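Local coordinates for OsmC family protein (Rhodothermus marinus, PDB 5CML) that probably hydrolyses carboxyl esters as the serine esterase domain, of alpha/beta-hydrolase fold, of a longer protein that also carries an OsmC domain, at residues 46-59 and 237-249. Residues are numbered along the deposited sequence; the frame is centred on the assembly and turned at random.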
loop_
_atom_site.group_PDB
_atom_site.type_symbol
_atom_site.label_atom_id
_atom_site.label_comp_id
_atom_site.label_asym_id
_atom_site.label_seq_id
_atom_site.Cartn_x
_atom_site.Cartn_y
_atom_site.Cartn_z
ATOM N N ALA A 46 8.353 -7.470 -8.480
ATOM C CA ALA A 46 7.210 -7.825 -7.646
ATOM C C ALA A 46 6.034 -6.904 -7.908
ATOM O O ALA A 46 4.903 -7.367 -8.105
ATOM C CB ALA A 46 7.587 -7.806 -6.151
ATOM N N VAL A 47 6.269 -5.597 -7.904
ATOM C CA VAL A 47 5.144 -4.687 -8.042
ATOM C C VAL A 47 4.561 -4.728 -9.460
ATOM O O VAL A 47 3.342 -4.640 -9.622
ATOM C CB VAL A 47 5.522 -3.244 -7.651
ATOM C CG1 VAL A 47 6.435 -2.576 -8.688
ATOM C CG2 VAL A 47 4.255 -2.425 -7.407
ATOM N N THR A 48 5.394 -4.908 -10.480
ATOM C CA THR A 48 4.862 -4.964 -11.844
ATOM C C THR A 48 4.132 -6.290 -12.096
ATOM O O THR A 48 3.150 -6.327 -12.829
ATOM C CB THR A 48 5.950 -4.746 -12.912
ATOM O OG1 THR A 48 6.991 -5.704 -12.767
ATOM C CG2 THR A 48 6.541 -3.337 -12.815
ATOM N N THR A 49 4.555 -7.360 -11.430
ATOM C CA THR A 49 3.842 -8.623 -11.530
ATOM C C THR A 49 2.471 -8.534 -10.859
ATOM O O THR A 49 1.482 -9.026 -11.418
ATOM C CB THR A 49 4.679 -9.772 -10.933
ATOM O OG1 THR A 49 5.899 -9.901 -11.670
ATOM C CG2 THR A 49 3.943 -11.112 -10.995
ATOM N N ILE A 50 2.391 -7.890 -9.682
ATOM C CA ILE A 50 1.100 -7.723 -9.020
ATOM C C ILE A 50 0.196 -6.856 -9.888
ATOM O O ILE A 50 -0.974 -7.178 -10.124
ATOM C CB ILE A 50 1.239 -7.081 -7.649
ATOM C CG1 ILE A 50 1.949 -8.062 -6.704
ATOM C CG2 ILE A 50 -0.120 -6.665 -7.104
ATOM C CD1 ILE A 50 2.423 -7.426 -5.393
ATOM N N SER A 51 0.750 -5.746 -10.353
ATOM C CA SER A 51 -0.015 -4.810 -11.143
ATOM C C SER A 51 -0.521 -5.457 -12.432
ATOM O O SER A 51 -1.667 -5.264 -12.821
ATOM C CB SER A 51 0.826 -3.572 -11.444
ATOM O OG SER A 51 -0.017 -2.540 -11.855
ATOM N N ARG A 52 0.322 -6.261 -13.067
ATOM C CA ARG A 52 -0.059 -6.947 -14.293
ATOM C C ARG A 52 -1.204 -7.946 -14.035
ATOM O O ARG A 52 -2.131 -8.054 -14.819
ATOM C CB ARG A 52 1.157 -7.634 -14.895
ATOM C CG ARG A 52 0.896 -8.147 -16.220
ATOM C CD ARG A 52 2.160 -8.500 -16.955
ATOM N NE ARG A 52 2.942 -9.528 -16.288
ATOM C CZ ARG A 52 4.139 -9.340 -15.735
ATOM N NH1 ARG A 52 4.737 -8.152 -15.771
ATOM N NH2 ARG A 52 4.753 -10.354 -15.152
ATOM N N ALA A 53 -1.184 -8.636 -12.898
ATOM C CA ALA A 53 -2.284 -9.528 -12.594
ATOM C C ALA A 53 -3.598 -8.761 -12.487
ATOM O O ALA A 53 -4.643 -9.244 -12.916
ATOM C CB ALA A 53 -1.999 -10.305 -11.283
ATOM N N LEU A 54 -3.543 -7.571 -11.891
ATOM C CA LEU A 54 -4.733 -6.742 -11.740
ATOM C C LEU A 54 -5.212 -6.199 -13.093
ATOM O O LEU A 54 -6.406 -6.244 -13.389
ATOM C CB LEU A 54 -4.452 -5.602 -10.759
ATOM C CG LEU A 54 -4.178 -6.082 -9.329
ATOM C CD1 LEU A 54 -3.728 -4.938 -8.448
ATOM C CD2 LEU A 54 -5.403 -6.723 -8.728
ATOM N N THR A 55 -4.310 -5.694 -13.924
ATOM C CA THR A 55 -4.761 -5.195 -15.223
ATOM C C THR A 55 -5.356 -6.298 -16.104
ATOM O O THR A 55 -6.289 -6.041 -16.876
ATOM C CB THR A 55 -3.633 -4.461 -15.987
ATOM O OG1 THR A 55 -2.488 -5.300 -16.143
ATOM C CG2 THR A 55 -3.225 -3.192 -15.269
ATOM N N THR A 56 -4.865 -7.521 -15.947
ATOM C CA THR A 56 -5.403 -8.674 -16.669
ATOM C C THR A 56 -6.885 -8.879 -16.341
ATOM O O THR A 56 -7.669 -9.331 -17.184
ATOM C CB THR A 56 -4.599 -9.938 -16.307
ATOM O OG1 THR A 56 -3.286 -9.841 -16.880
ATOM C CG2 THR A 56 -5.285 -11.228 -16.809
ATOM N N GLN A 57 -7.256 -8.529 -15.114
ATOM C CA GLN A 57 -8.624 -8.674 -14.643
ATOM C C GLN A 57 -9.456 -7.421 -14.867
ATOM O O GLN A 57 -10.621 -7.360 -14.447
ATOM C CB GLN A 57 -8.629 -9.029 -13.154
ATOM C CG GLN A 57 -8.080 -10.409 -12.885
ATOM C CD GLN A 57 -8.278 -10.825 -11.455
ATOM O OE1 GLN A 57 -9.307 -10.541 -10.850
ATOM N NE2 GLN A 57 -7.291 -11.490 -10.900
ATOM N N GLY A 58 -8.862 -6.419 -15.507
ATOM C CA GLY A 58 -9.604 -5.232 -15.893
ATOM C C GLY A 58 -9.429 -4.015 -15.003
ATOM O O GLY A 58 -10.084 -2.992 -15.212
ATOM N N TYR A 59 -8.555 -4.112 -14.006
ATOM C CA TYR A 59 -8.289 -2.967 -13.130
ATOM C C TYR A 59 -7.292 -2.006 -13.745
ATOM O O TYR A 59 -6.436 -2.406 -14.538
ATOM C CB TYR A 59 -7.719 -3.424 -11.783
ATOM C CG TYR A 59 -8.634 -4.238 -10.919
ATOM C CD1 TYR A 59 -8.741 -5.611 -11.085
ATOM C CD2 TYR A 59 -9.342 -3.642 -9.881
ATOM C CE1 TYR A 59 -9.555 -6.366 -10.256
ATOM C CE2 TYR A 59 -10.160 -4.376 -9.050
ATOM C CZ TYR A 59 -10.264 -5.748 -9.245
ATOM O OH TYR A 59 -11.078 -6.499 -8.438
ATOM N N ALA A 237 4.356 -12.943 -5.973
ATOM C CA ALA A 237 3.764 -11.680 -6.427
ATOM C C ALA A 237 2.559 -11.930 -7.365
ATOM O O ALA A 237 1.529 -11.274 -7.248
ATOM C CB ALA A 237 4.820 -10.814 -7.134
ATOM N N ALA A 238 2.673 -12.897 -8.270
ATOM C CA ALA A 238 1.567 -13.198 -9.180
ATOM C C ALA A 238 0.338 -13.699 -8.428
ATOM O O ALA A 238 -0.788 -13.357 -8.750
ATOM C CB ALA A 238 2.000 -14.238 -10.228
ATOM N N PHE A 239 0.594 -14.552 -7.451
ATOM C CA PHE A 239 -0.415 -15.101 -6.548
ATOM C C PHE A 239 -1.170 -13.971 -5.831
ATOM O O PHE A 239 -2.400 -13.931 -5.827
ATOM C CB PHE A 239 0.322 -16.027 -5.581
ATOM C CG PHE A 239 -0.473 -16.534 -4.410
ATOM C CD1 PHE A 239 -1.587 -17.341 -4.585
ATOM C CD2 PHE A 239 -0.020 -16.307 -3.123
ATOM C CE1 PHE A 239 -2.248 -17.898 -3.490
ATOM C CE2 PHE A 239 -0.690 -16.849 -2.021
ATOM C CZ PHE A 239 -1.806 -17.638 -2.208
ATOM N N VAL A 240 -0.423 -13.041 -5.250
ATOM C CA VAL A 240 -1.039 -11.922 -4.546
ATOM C C VAL A 240 -1.929 -11.133 -5.507
ATOM O O VAL A 240 -3.093 -10.885 -5.215
ATOM C CB VAL A 240 0.015 -11.000 -3.905
ATOM C CG1 VAL A 240 -0.630 -9.697 -3.376
ATOM C CG2 VAL A 240 0.708 -11.719 -2.766
ATOM N N GLY A 241 -1.403 -10.786 -6.667
ATOM C CA GLY A 241 -2.158 -9.987 -7.624
ATOM C C GLY A 241 -3.435 -10.680 -8.110
ATOM O O GLY A 241 -4.488 -10.065 -8.187
ATOM N N GLU A 242 -3.350 -11.974 -8.408
ATOM C CA GLU A 242 -4.501 -12.717 -8.953
ATOM C C GLU A 242 -5.592 -12.890 -7.890
ATOM O O GLU A 242 -6.775 -12.698 -8.158
ATOM C CB GLU A 242 -4.055 -14.089 -9.524
ATOM C CG GLU A 242 -3.159 -13.943 -10.737
ATOM C CD GLU A 242 -2.744 -15.246 -11.378
ATOM O OE1 GLU A 242 -3.223 -16.321 -10.958
ATOM O OE2 GLU A 242 -1.963 -15.191 -12.356
ATOM N N VAL A 243 -5.196 -13.241 -6.672
ATOM C CA VAL A 243 -6.168 -13.416 -5.611
ATOM C C VAL A 243 -6.807 -12.082 -5.246
ATOM O O VAL A 243 -8.008 -11.997 -5.057
ATOM C CB VAL A 243 -5.515 -14.054 -4.378
ATOM C CG1 VAL A 243 -6.452 -14.077 -3.191
ATOM C CG2 VAL A 243 -5.045 -15.511 -4.708
ATOM N N LEU A 244 -5.984 -11.051 -5.142
ATOM C CA LEU A 244 -6.472 -9.720 -4.778
ATOM C C LEU A 244 -7.514 -9.245 -5.795
ATOM O O LEU A 244 -8.597 -8.765 -5.426
ATOM C CB LEU A 244 -5.284 -8.753 -4.659
ATOM C CG LEU A 244 -5.413 -7.437 -3.900
ATOM C CD1 LEU A 244 -4.118 -6.641 -4.085
ATOM C CD2 LEU A 244 -6.564 -6.670 -4.340
ATOM N N GLY A 245 -7.209 -9.391 -7.072
ATOM C CA GLY A 245 -8.124 -8.944 -8.110
ATOM C C GLY A 245 -9.445 -9.692 -8.062
ATOM O O GLY A 245 -10.512 -9.110 -8.199
ATOM N N ALA A 246 -9.376 -11.004 -7.866
ATOM C CA ALA A 246 -10.589 -11.814 -7.803
ATOM C C ALA A 246 -11.440 -11.445 -6.588
ATOM O O ALA A 246 -12.666 -11.354 -6.663
ATOM C CB ALA A 246 -10.214 -13.317 -7.785
ATOM N N TRP A 247 -10.775 -11.253 -5.454
ATOM C CA TRP A 247 -11.470 -10.901 -4.235
ATOM C C TRP A 247 -12.156 -9.546 -4.336
ATOM O O TRP A 247 -13.312 -9.401 -3.987
ATOM C CB TRP A 247 -10.495 -10.916 -3.068
ATOM C CG TRP A 247 -11.061 -10.433 -1.804
ATOM C CD1 TRP A 247 -11.820 -11.147 -0.912
ATOM C CD2 TRP A 247 -10.939 -9.115 -1.263
ATOM N NE1 TRP A 247 -12.177 -10.348 0.152
ATOM C CE2 TRP A 247 -11.634 -9.101 -0.034
ATOM C CE3 TRP A 247 -10.291 -7.953 -1.689
ATOM C CZ2 TRP A 247 -11.701 -7.969 0.768
ATOM C CZ3 TRP A 247 -10.355 -6.826 -0.880
ATOM C CH2 TRP A 247 -11.062 -6.845 0.324
ATOM N N ALA A 248 -11.437 -8.555 -4.819
ATOM C CA ALA A 248 -11.963 -7.212 -4.808
ATOM C C ALA A 248 -13.097 -7.012 -5.805
ATOM O O ALA A 248 -13.884 -6.091 -5.653
ATOM C CB ALA A 248 -10.832 -6.195 -5.069
ATOM N N ARG A 249 -13.197 -7.875 -6.808
ATOM C CA ARG A 249 -14.240 -7.749 -7.813
ATOM C C ARG A 249 -15.646 -7.831 -7.187
ATOM O O ARG A 249 -16.594 -7.245 -7.710
ATOM C CB ARG A 249 -14.062 -8.833 -8.879
ATOM C CG ARG A 249 -14.924 -8.645 -10.090
ATOM C CD ARG A 249 -14.726 -9.790 -11.055
ATOM N NE ARG A 249 -13.498 -9.574 -11.796
ATOM C CZ ARG A 249 -13.399 -8.713 -12.809
ATOM N NH1 ARG A 249 -14.454 -8.010 -13.195
ATOM N NH2 ARG A 249 -12.251 -8.555 -13.432
#
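A237 sets its CB against the first turn of helix 45-56, 3.6 Å from A46 O and 3.9 Å from T49 CB, where two helices of the alpha/beta-hydrolase fold lie side by side on one face of the central sheet. Their N-to-C directions differ by 32° and the axes close to 7.5 Å, near enough for side chains to rest directly on main chain. I50 CG1 lies 3.3 Å from A237 O. At A238 the touching branch is the methyl of T49: with CG2 anti to the backbone N (chi1 -61°), it touches A238 N and CA, while OG1 turns back to K45 O in its own helix. V240 CG1 meets I50 CD1, and the V240 side chain also touches F195 of strand 192-196.

The backbones come closest at G241, its CA 4.2 Å from I50 CA; A53 CB sits over the peptide between G241 and E242. The carbonyl of E242, already bonded to A246 N, also accepts Q57 NE2 on a lone pair, 157° at the hydrogen and within the Q57 amide plane. L244 reaches the sheet at L104, I106 and F195. One turn beyond G241, G245 presents its CA to L54 CD2 and to the Y59 ring, which follows the Schellman turn at G58 that ends the partner helix. A248 CB rests obliquely against that ring. Near R249, whose amide gives G245 O its helical bond, the Y59 hydroxyl adds a second: OH donates to a lone pair of G245 O in the carbonyl plane, at 2.7 Å.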